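Long-range contacts in lipoate-protein ligase, putative (Streptococcus pneumoniae, PDB 1VQZ), which is a putative member of the lipoate-protein ligase family, built from an N-terminal lipoyl protein ligase A/B domain and a smaller C-terminal domain characteristic of bacterial lipoate-protein ligases: residues A[257-262]-A[274-279]; A[124-129]-A[198-203]; A[51-56]-A[73-78]. All blocks are in the same frame, centred on the assembly; numbering follows the deposited sequence.

Overall arrangement
The three contacts follow one another along the chain without interleaving. Contact 3 (51-56 with 73-78) and contact 2 (124-129 with 198-203) both belong to the lipoyl protein ligase A/B domain, their centres about 29 Å apart. Contact 1 (257-262 with 274-279) belongs to the C-terminal domain. Contact 3 is the most central, about 13 Å from the middle of the chain, whereas contacts 1 and 2 lie on opposite sides of that middle, with centres about 53 Å apart. No two contacts touch: the closest pair, 1 and 3, are about 13 Å apart at their nearest atoms. Molecules of 1,2-ethanediol, probably from the crystallisation liquor, lie at Glu199 (contact 2) and near Phe274 and Ile54.

Contact 1: residues A[257-262]-A[274-279]; sequences EFNVRR and FANVTE
A classic beta bulge opens the antiparallel hairpin of strands 260-266 and 269-278: Asn259 and Val260 both face Ala275. Two donors therefore grip Ala275 O, Asn259 N at 3.0 Å and Val260 N at 2.8 Å, the latter arriving almost straight along the carbonyl bond. The return bond runs from Ala275 N to Val260 O. The amide side chain of Asn259 then continues the ladder in place of backbone. It reaches Val277 because CG stands between the backbone N and the carbonyl carbon (chi1 56°); OD1 accepts from Val277 N at 2.8 Å, and ND2 donates to Val277 O, which lies nearly in the amide plane. An asparagine suits this place, since its acceptor and donor match one residue's N-H and C=O, and the two nearly straight bonds fix the rotation of the amide. On the face carrying Arg261 and Phe274, the Phe274 ring turns its edge to the face of Phe258, a T-shaped pair with planes at 70° and CD2 of Phe274 above the centre of the Phe258 ring. Arg261 lies alongside Phe274, and its CG sits over the Phe274 ring face, 4.2 Å from the centroid, in a CH-pi contact. A water donates to both Glu257 O and Phe274 O, linking the two segments beside the bulge. On the opposite face Val260 and Val277 reach Tyr309. Arg261 carries its guanidinium on to a salt bridge with Glu272 and a cation-pi contact with Phe181, while strand 281-289 flanks 269-278 on its other side, where Tyr288 meets Phe274 and Asn276 ND2 donates to Gln283 OE1.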
loop_
_atom_site.group_PDB
_atom_site.type_symbol
_atom_site.label_atom_id
_atom_site.label_comp_id
_atom_site.label_asym_id
_atom_site.label_seq_id
_atom_site.Cartn_x
_atom_site.Cartn_y
_atom_site.Cartn_z
ATOM N N GLU A 257 4.803 -4.109 -24.381
ATOM C CA GLU A 257 5.540 -4.717 -25.469
ATOM C C GLU A 257 6.840 -5.326 -24.927
ATOM O O GLU A 257 7.584 -4.662 -24.218
ATOM C CB GLU A 257 5.814 -3.684 -26.575
ATOM C CG GLU A 257 4.529 -3.115 -27.210
ATOM C CD GLU A 257 3.649 -4.199 -27.822
ATOM O OE1 GLU A 257 4.186 -5.017 -28.608
ATOM O OE2 GLU A 257 2.431 -4.236 -27.511
ATOM N N PHE A 258 7.078 -6.606 -25.214
ATOM C CA PHE A 258 8.285 -7.259 -24.698
ATOM C C PHE A 258 8.658 -8.430 -25.537
ATOM O O PHE A 258 7.818 -9.052 -26.141
ATOM C CB PHE A 258 8.131 -7.701 -23.231
ATOM C CG PHE A 258 7.168 -8.836 -23.023
ATOM C CD1 PHE A 258 5.798 -8.603 -22.944
ATOM C CD2 PHE A 258 7.634 -10.147 -22.905
ATOM C CE1 PHE A 258 4.901 -9.654 -22.733
ATOM C CE2 PHE A 258 6.736 -11.224 -22.733
ATOM C CZ PHE A 258 5.376 -10.982 -22.650
ATOM N N ASN A 259 9.949 -8.677 -25.647
ATOM C CA ASN A 259 10.422 -9.900 -26.243
ATOM C C ASN A 259 11.215 -10.680 -25.210
ATOM O O ASN A 259 11.770 -11.715 -25.527
ATOM C CB ASN A 259 11.217 -9.648 -27.545
ATOM C CG ASN A 259 12.406 -8.681 -27.371
ATOM O OD1 ASN A 259 12.687 -8.201 -26.272
ATOM N ND2 ASN A 259 13.101 -8.398 -28.481
ATOM N N VAL A 260 11.276 -10.172 -23.965
ATOM C CA VAL A 260 11.884 -10.919 -22.860
ATOM C C VAL A 260 10.984 -10.802 -21.615
ATOM O O VAL A 260 10.521 -9.687 -21.281
ATOM C CB VAL A 260 13.258 -10.376 -22.459
ATOM C CG1 VAL A 260 13.764 -11.105 -21.178
ATOM C CG2 VAL A 260 14.253 -10.522 -23.564
ATOM N N ARG A 261 10.770 -11.930 -20.936
ATOM C CA ARG A 261 10.175 -11.938 -19.611
ATOM C C ARG A 261 11.029 -12.765 -18.661
ATOM O O ARG A 261 11.456 -13.872 -18.995
ATOM C CB ARG A 261 8.736 -12.471 -19.592
ATOM C CG ARG A 261 8.130 -12.485 -18.143
ATOM C CD ARG A 261 7.230 -13.672 -17.872
ATOM N NE ARG A 261 6.902 -13.815 -16.441
ATOM C CZ ARG A 261 7.407 -14.722 -15.602
ATOM N NH1 ARG A 261 8.281 -15.633 -16.019
ATOM N NH2 ARG A 261 7.015 -14.731 -14.331
ATOM N N ARG A 262 11.287 -12.194 -17.484
ATOM C CA ARG A 262 11.972 -12.887 -16.418
ATOM C C ARG A 262 11.207 -12.714 -15.093
ATOM O O ARG A 262 10.493 -11.727 -14.912
ATOM C CB ARG A 262 13.397 -12.342 -16.312
ATOM C CG ARG A 262 14.273 -12.718 -17.528
ATOM C CD ARG A 262 15.615 -11.962 -17.466
ATOM N NE ARG A 262 16.428 -12.314 -16.303
ATOM C CZ ARG A 262 17.180 -13.411 -16.183
ATOM N NH1 ARG A 262 17.231 -14.332 -17.145
ATOM N NH2 ARG A 262 17.875 -13.603 -15.068
ATOM N N PHE A 274 9.372 -7.350 -17.736
ATOM C CA PHE A 274 9.042 -7.485 -19.153
ATOM C C PHE A 274 9.895 -6.461 -19.951
ATOM O O PHE A 274 9.681 -5.260 -19.855
ATOM C CB PHE A 274 7.545 -7.227 -19.401
ATOM C CG PHE A 274 6.618 -8.196 -18.710
ATOM C CD1 PHE A 274 6.202 -7.975 -17.411
ATOM C CD2 PHE A 274 6.108 -9.293 -19.384
ATOM C CE1 PHE A 274 5.306 -8.845 -16.794
ATOM C CE2 PHE A 274 5.230 -10.182 -18.761
ATOM C CZ PHE A 274 4.829 -9.937 -17.453
ATOM N N ALA A 275 10.843 -6.942 -20.737
ATOM C CA ALA A 275 11.750 -6.051 -21.489
ATOM C C ALA A 275 11.647 -6.260 -22.982
ATOM O O ALA A 275 11.580 -7.410 -23.453
ATOM C CB ALA A 275 13.157 -6.256 -21.050
ATOM N N ASN A 276 11.642 -5.142 -23.714
ATOM C CA ASN A 276 11.789 -5.137 -25.169
ATOM C C ASN A 276 13.214 -4.721 -25.519
ATOM O O ASN A 276 13.612 -3.575 -25.290
ATOM C CB ASN A 276 10.793 -4.156 -25.784
ATOM C CG ASN A 276 10.468 -4.489 -27.192
ATOM O OD1 ASN A 276 10.304 -5.655 -27.543
ATOM N ND2 ASN A 276 10.363 -3.479 -28.022
ATOM N N VAL A 277 13.972 -5.687 -26.045
ATOM C CA VAL A 277 15.392 -5.554 -26.319
ATOM C C VAL A 277 15.555 -5.573 -27.837
ATOM O O VAL A 277 15.102 -6.511 -28.522
ATOM C CB VAL A 277 16.209 -6.698 -25.673
ATOM C CG1 VAL A 277 17.713 -6.621 -26.093
ATOM C CG2 VAL A 277 16.063 -6.696 -24.147
ATOM N N THR A 278 16.126 -4.500 -28.352
ATOM C CA THR A 278 16.365 -4.327 -29.786
ATOM C C THR A 278 17.783 -3.813 -29.908
ATOM O O THR A 278 18.236 -3.023 -29.080
ATOM C CB THR A 278 15.404 -3.283 -30.405
ATOM O OG1 THR A 278 15.664 -2.005 -29.821
ATOM C CG2 THR A 278 13.973 -3.623 -30.133
ATOM N N GLU A 279 18.504 -4.304 -30.902
ATOM C CA GLU A 279 19.882 -3.898 -31.095
ATOM C C GLU A 279 20.716 -4.009 -29.811
ATOM O O GLU A 279 21.544 -3.148 -29.519
ATOM C CB GLU A 279 19.918 -2.475 -31.690
ATOM C CG GLU A 279 19.445 -2.441 -33.169
HETATM O O HOH W 1 8.576 -3.730 -21.919
#

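Contact 2: residues A[124-129]-A[198-203]; sequences LGVKAE and NELPKK. With EDO (1,2-ethanediol), chain R.
The backbones of Leu124-Val126 and Glu199-Pro201 come alongside each other without a direct hydrogen bond, the nearest CA atoms being those of Val126 and Leu200, 6.4 Å apart. Side chains bridge this separation. Val126 points toward the loop, and its CG2 touches three residues: Glu199 O at 3.5 Å, Leu200 CD2 and Pro201 CD, each of the last two at 4.0 Å. A short beta-branched side chain suits a site where a single methyl meets both backbone and apolar carbon. Leu200 CD2 also lies 3.8 Å from Leu124 CB and thus touches both Val126 and Leu124; the two leucines run side by side, pointing the same way. Pro201 sets its ring against the end of helix 110-123, with CD 3.3 Å from Leu124 O; having no N-H to offer, proline suits this place by giving Val126 an apolar surface. A water donates to Leu124 O and accepts from Lys202 N at 3.2 Å. Glu199 turns its carboxylate to a 1,2-ethanediol, probably from the crystallisation liquor: OE1 accepts from O2 at 2.9 Å and OE2 from O1. Glu199 OE2 also binds Thr194 and forms a salt bridge with Lys141, partners that would help to hold the carboxylate in position. Leu124 touches Phe209 and Leu212 of helix 206-220, and Val126 touches Ile138 of strand 135-138. The turn at Gly125 is a Schellman motif, whose positive phi (84°) suits glycine, and it ends helix 110-123 as the chain heads for edge strand 128-131, with the loop before helix 206-220 packed against this helix-to-strand passage.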
loop_
_atom_site.group_PDB
_atom_site.type_symbol
_atom_site.label_atom_id
_atom_site.label_comp_id
_atom_site.label_asym_id
_atom_site.label_seq_id
_atom_site.Cartn_x
_atom_site.Cartn_y
_atom_site.Cartn_z
ATOM N N LEU A 124 -8.892 0.809 26.882
ATOM C CA LEU A 124 -9.790 -0.311 26.699
ATOM C C LEU A 124 -9.322 -1.597 27.392
ATOM O O LEU A 124 -9.970 -2.623 27.280
ATOM C CB LEU A 124 -10.023 -0.506 25.198
ATOM C CG LEU A 124 -10.697 0.688 24.484
ATOM C CD1 LEU A 124 -10.776 0.502 22.959
ATOM C CD2 LEU A 124 -12.099 0.977 25.052
ATOM N N GLY A 125 -8.231 -1.521 28.155
ATOM C CA GLY A 125 -7.676 -2.680 28.867
ATOM C C GLY A 125 -6.752 -3.584 28.061
ATOM O O GLY A 125 -6.542 -4.744 28.437
ATOM N N VAL A 126 -6.179 -3.047 26.980
ATOM C CA VAL A 126 -5.347 -3.799 26.031
ATOM C C VAL A 126 -3.969 -3.152 25.936
ATOM O O VAL A 126 -3.879 -1.957 25.684
ATOM C CB VAL A 126 -5.982 -3.796 24.626
ATOM C CG1 VAL A 126 -5.044 -4.451 23.580
ATOM C CG2 VAL A 126 -7.343 -4.502 24.655
ATOM N N LYS A 127 -2.915 -3.944 26.102
ATOM C CA LYS A 127 -1.523 -3.462 26.025
ATOM C C LYS A 127 -0.979 -3.724 24.616
ATOM O O LYS A 127 -0.733 -4.876 24.237
ATOM C CB LYS A 127 -0.658 -4.152 27.102
ATOM N N ALA A 128 -0.853 -2.668 23.815
ATOM C CA ALA A 128 -0.255 -2.793 22.502
ATOM C C ALA A 128 1.163 -2.171 22.486
ATOM O O ALA A 128 1.482 -1.317 23.306
ATOM C CB ALA A 128 -1.153 -2.165 21.452
ATOM N N GLU A 129 1.996 -2.618 21.545
ATOM C CA GLU A 129 3.397 -2.179 21.454
ATOM C C GLU A 129 3.828 -1.883 20.004
ATOM O O GLU A 129 3.398 -2.548 19.041
ATOM C CB GLU A 129 4.338 -3.208 22.104
ATOM N N ASN A 198 -10.797 -9.584 19.576
ATOM C CA ASN A 198 -10.424 -10.746 20.332
ATOM C C ASN A 198 -9.575 -10.437 21.534
ATOM O O ASN A 198 -9.404 -11.272 22.377
ATOM C CB ASN A 198 -9.690 -11.724 19.421
ATOM C CG ASN A 198 -10.602 -12.277 18.333
ATOM O OD1 ASN A 198 -11.820 -12.467 18.560
ATOM N ND2 ASN A 198 -10.030 -12.563 17.160
ATOM N N GLU A 199 -9.023 -9.238 21.601
ATOM C CA GLU A 199 -8.141 -8.873 22.699
ATOM C C GLU A 199 -8.871 -7.981 23.729
ATOM O O GLU A 199 -8.424 -7.839 24.871
ATOM C CB GLU A 199 -6.922 -8.157 22.126
ATOM C CG GLU A 199 -6.178 -8.923 21.058
ATOM C CD GLU A 199 -5.574 -10.224 21.545
ATOM O OE1 GLU A 199 -5.545 -10.444 22.772
ATOM O OE2 GLU A 199 -5.110 -11.014 20.684
ATOM N N LEU A 200 -9.971 -7.362 23.284
ATOM C CA LEU A 200 -10.780 -6.495 24.125
ATOM C C LEU A 200 -11.513 -7.279 25.210
ATOM O O LEU A 200 -12.287 -8.174 24.898
ATOM C CB LEU A 200 -11.827 -5.767 23.291
ATOM C CG LEU A 200 -11.338 -4.711 22.325
ATOM C CD1 LEU A 200 -12.481 -4.314 21.404
ATOM C CD2 LEU A 200 -10.827 -3.497 23.074
ATOM N N PRO A 201 -11.316 -6.900 26.485
ATOM C CA PRO A 201 -12.155 -7.443 27.559
ATOM C C PRO A 201 -13.678 -7.160 27.402
ATOM O O PRO A 201 -14.494 -8.004 27.765
ATOM C CB PRO A 201 -11.598 -6.767 28.818
ATOM C CG PRO A 201 -10.323 -6.117 28.441
ATOM C CD PRO A 201 -10.304 -5.943 26.984
ATOM N N LYS A 202 -14.041 -5.983 26.899
ATOM C CA LYS A 202 -15.440 -5.669 26.570
ATOM C C LYS A 202 -15.614 -5.395 25.058
ATOM O O LYS A 202 -14.806 -4.686 24.430
ATOM C CB LYS A 202 -15.924 -4.471 27.378
ATOM N N LYS A 203 -16.689 -5.946 24.492
ATOM C CA LYS A 203 -16.935 -5.847 23.078
ATOM C C LYS A 203 -17.461 -4.481 22.685
ATOM O O LYS A 203 -18.366 -3.981 23.287
ATOM C CB LYS A 203 -17.929 -6.918 22.610
HETATM C C1 EDO R . -6.614 -14.411 22.492
HETATM O O1 EDO R . -6.540 -13.839 21.176
HETATM C C2 EDO R . -6.124 -13.430 23.566
HETATM O O2 EDO R . -4.716 -13.151 23.445
HETATM O O HOH W 2 -12.475 -3.194 26.824
#

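Contact 3: residues A[51-56]-A[73-78]; sequences PSIIVG and NGIEVV
Val78, Ile53 and Ile75 bury much of their surface here, all three branched side chains that pack on the two faces of a parallel strand pair. Val78 lies on the face with Ser52 and Ile54. Its CB meets Ile54 CD1 at 4.1 Å, the two side chains running side by side in the same direction; Ile54 has CG1 anti to its carbonyl carbon (chi1 -54°), and a second bend at chi2 brings the terminal methyl to the valine. On the other face Ile53 and Ile75 meet at an oblique angle, CG1 of Ile53 lying 3.8 Å from CG2 of Ile75. That same Ile75 methyl also rests over the backbone, 3.6 Å from Ile53 N. The backbones hold this packing in register, since strands 52-55 and 76-78 run parallel, 13° apart, as the two strands of a beta-alpha-beta unit whose crossover contains helix 67-73; strand 87-89, antiparallel to 52-55, completes a small mixed sheet. Four bonds alternate between the pair. Glu76 N donates to Pro51 O at 2.9 Å, Ile53 N to Glu76 O at 2.8 Å, Val78 N to Ile53 O, and Val55 N to Val78 O at 3.0 Å. Pro51 O also accepts from a water that donates to Gly74 O; Gly74 has positive phi, which suits glycine, and its Schellman turn ends the helix. Near the start of both strands, Glu76 CB lies 3.5 Å from Ser52 OG. The Glu76 carboxylate forms a salt bridge with Lys50, and the serine hydroxyl bonds with Thr23 of helix 23-36. That helix also sends Ile27 against Val78, whereas Leu170 and Val169 of helix 169-173 press on Ile53 and Ile75 respectively.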
loop_
_atom_site.group_PDB
_atom_site.type_symbol
_atom_site.label_atom_id
_atom_site.label_comp_id
_atom_site.label_asym_id
_atom_site.label_seq_id
_atom_site.Cartn_x
_atom_site.Cartn_y
_atom_site.Cartn_z
ATOM N N PRO A 51 -16.046 -5.541 1.386
ATOM C CA PRO A 51 -15.115 -6.643 1.000
ATOM C C PRO A 51 -14.350 -6.417 -0.321
ATOM O O PRO A 51 -14.936 -6.263 -1.436
ATOM C CB PRO A 51 -16.018 -7.895 0.932
ATOM C CG PRO A 51 -17.101 -7.584 2.000
ATOM C CD PRO A 51 -17.350 -6.052 1.838
ATOM N N SER A 52 -13.040 -6.437 -0.197
ATOM C CA SER A 52 -12.146 -5.996 -1.257
ATOM C C SER A 52 -10.794 -6.666 -1.170
ATOM O O SER A 52 -10.283 -6.900 -0.073
ATOM C CB SER A 52 -11.938 -4.466 -1.181
ATOM O OG SER A 52 -13.169 -3.716 -1.275
ATOM N N ILE A 53 -10.222 -7.000 -2.329
ATOM C CA ILE A 53 -8.798 -7.279 -2.437
ATOM C C ILE A 53 -8.100 -6.038 -2.976
ATOM O O ILE A 53 -8.362 -5.590 -4.094
ATOM C CB ILE A 53 -8.456 -8.495 -3.341
ATOM C CG1 ILE A 53 -9.217 -9.753 -2.874
ATOM C CG2 ILE A 53 -6.929 -8.710 -3.350
ATOM C CD1 ILE A 53 -8.766 -10.264 -1.493
ATOM N N ILE A 54 -7.192 -5.513 -2.182
ATOM C CA ILE A 54 -6.424 -4.360 -2.548
ATOM C C ILE A 54 -5.012 -4.823 -2.942
ATOM O O ILE A 54 -4.307 -5.426 -2.141
ATOM C CB ILE A 54 -6.325 -3.352 -1.414
ATOM C CG1 ILE A 54 -7.717 -2.955 -0.875
ATOM C CG2 ILE A 54 -5.618 -2.082 -1.898
ATOM C CD1 ILE A 54 -8.678 -2.392 -1.903
ATOM N N VAL A 55 -4.615 -4.516 -4.169
ATOM C CA VAL A 55 -3.358 -4.954 -4.715
ATOM C C VAL A 55 -2.385 -3.818 -4.729
ATOM O O VAL A 55 -2.775 -2.657 -4.841
ATOM C CB VAL A 55 -3.469 -5.680 -6.112
ATOM C CG1 VAL A 55 -4.438 -6.848 -6.004
ATOM C CG2 VAL A 55 -3.887 -4.731 -7.253
ATOM N N GLY A 56 -1.107 -4.181 -4.583
ATOM C CA GLY A 56 -0.024 -3.230 -4.599
ATOM C C GLY A 56 0.120 -2.571 -5.949
ATOM O O GLY A 56 -0.276 -3.097 -6.996
ATOM N N ASN A 73 -18.261 -14.129 -5.060
ATOM C CA ASN A 73 -18.447 -13.556 -3.762
ATOM C C ASN A 73 -18.594 -12.026 -3.743
ATOM O O ASN A 73 -18.755 -11.486 -2.692
ATOM C CB ASN A 73 -17.306 -14.049 -2.848
ATOM C CG ASN A 73 -17.407 -15.523 -2.608
ATOM O OD1 ASN A 73 -18.329 -15.936 -1.957
ATOM N ND2 ASN A 73 -16.519 -16.337 -3.230
ATOM N N GLY A 74 -18.585 -11.346 -4.892
ATOM C CA GLY A 74 -18.850 -9.904 -4.898
ATOM C C GLY A 74 -17.726 -9.035 -4.316
ATOM O O GLY A 74 -17.965 -7.959 -3.823
ATOM N N ILE A 75 -16.494 -9.500 -4.376
ATOM C CA ILE A 75 -15.365 -8.807 -3.736
ATOM C C ILE A 75 -14.812 -7.797 -4.746
ATOM O O ILE A 75 -14.542 -8.179 -5.890
ATOM C CB ILE A 75 -14.314 -9.866 -3.322
ATOM C CG1 ILE A 75 -14.925 -10.821 -2.261
ATOM C CG2 ILE A 75 -13.007 -9.241 -2.757
ATOM C CD1 ILE A 75 -14.061 -12.010 -1.921
ATOM N N GLU A 76 -14.667 -6.527 -4.354
ATOM C CA GLU A 76 -13.991 -5.508 -5.215
ATOM C C GLU A 76 -12.494 -5.834 -5.343
ATOM O O GLU A 76 -11.911 -6.351 -4.412
ATOM C CB GLU A 76 -14.104 -4.108 -4.604
ATOM C CG GLU A 76 -15.496 -3.604 -4.186
ATOM C CD GLU A 76 -16.431 -3.424 -5.335
ATOM O OE1 GLU A 76 -15.965 -3.371 -6.469
ATOM O OE2 GLU A 76 -17.653 -3.344 -5.123
ATOM N N VAL A 77 -11.892 -5.540 -6.494
ATOM C CA VAL A 77 -10.451 -5.579 -6.696
ATOM C C VAL A 77 -9.984 -4.182 -7.137
ATOM O O VAL A 77 -10.319 -3.725 -8.259
ATOM C CB VAL A 77 -10.020 -6.704 -7.700
ATOM C CG1 VAL A 77 -8.549 -6.685 -7.981
ATOM C CG2 VAL A 77 -10.448 -8.064 -7.195
ATOM N N VAL A 78 -9.165 -3.538 -6.282
ATOM C CA VAL A 78 -8.634 -2.197 -6.567
ATOM C C VAL A 78 -7.138 -2.103 -6.270
ATOM O O VAL A 78 -6.667 -2.620 -5.265
ATOM C CB VAL A 78 -9.447 -1.128 -5.777
ATOM C CG1 VAL A 78 -8.977 0.299 -6.064
ATOM C CG2 VAL A 78 -10.968 -1.260 -6.083
HETATM O O HOH W 3 -17.605 -6.039 -1.922
#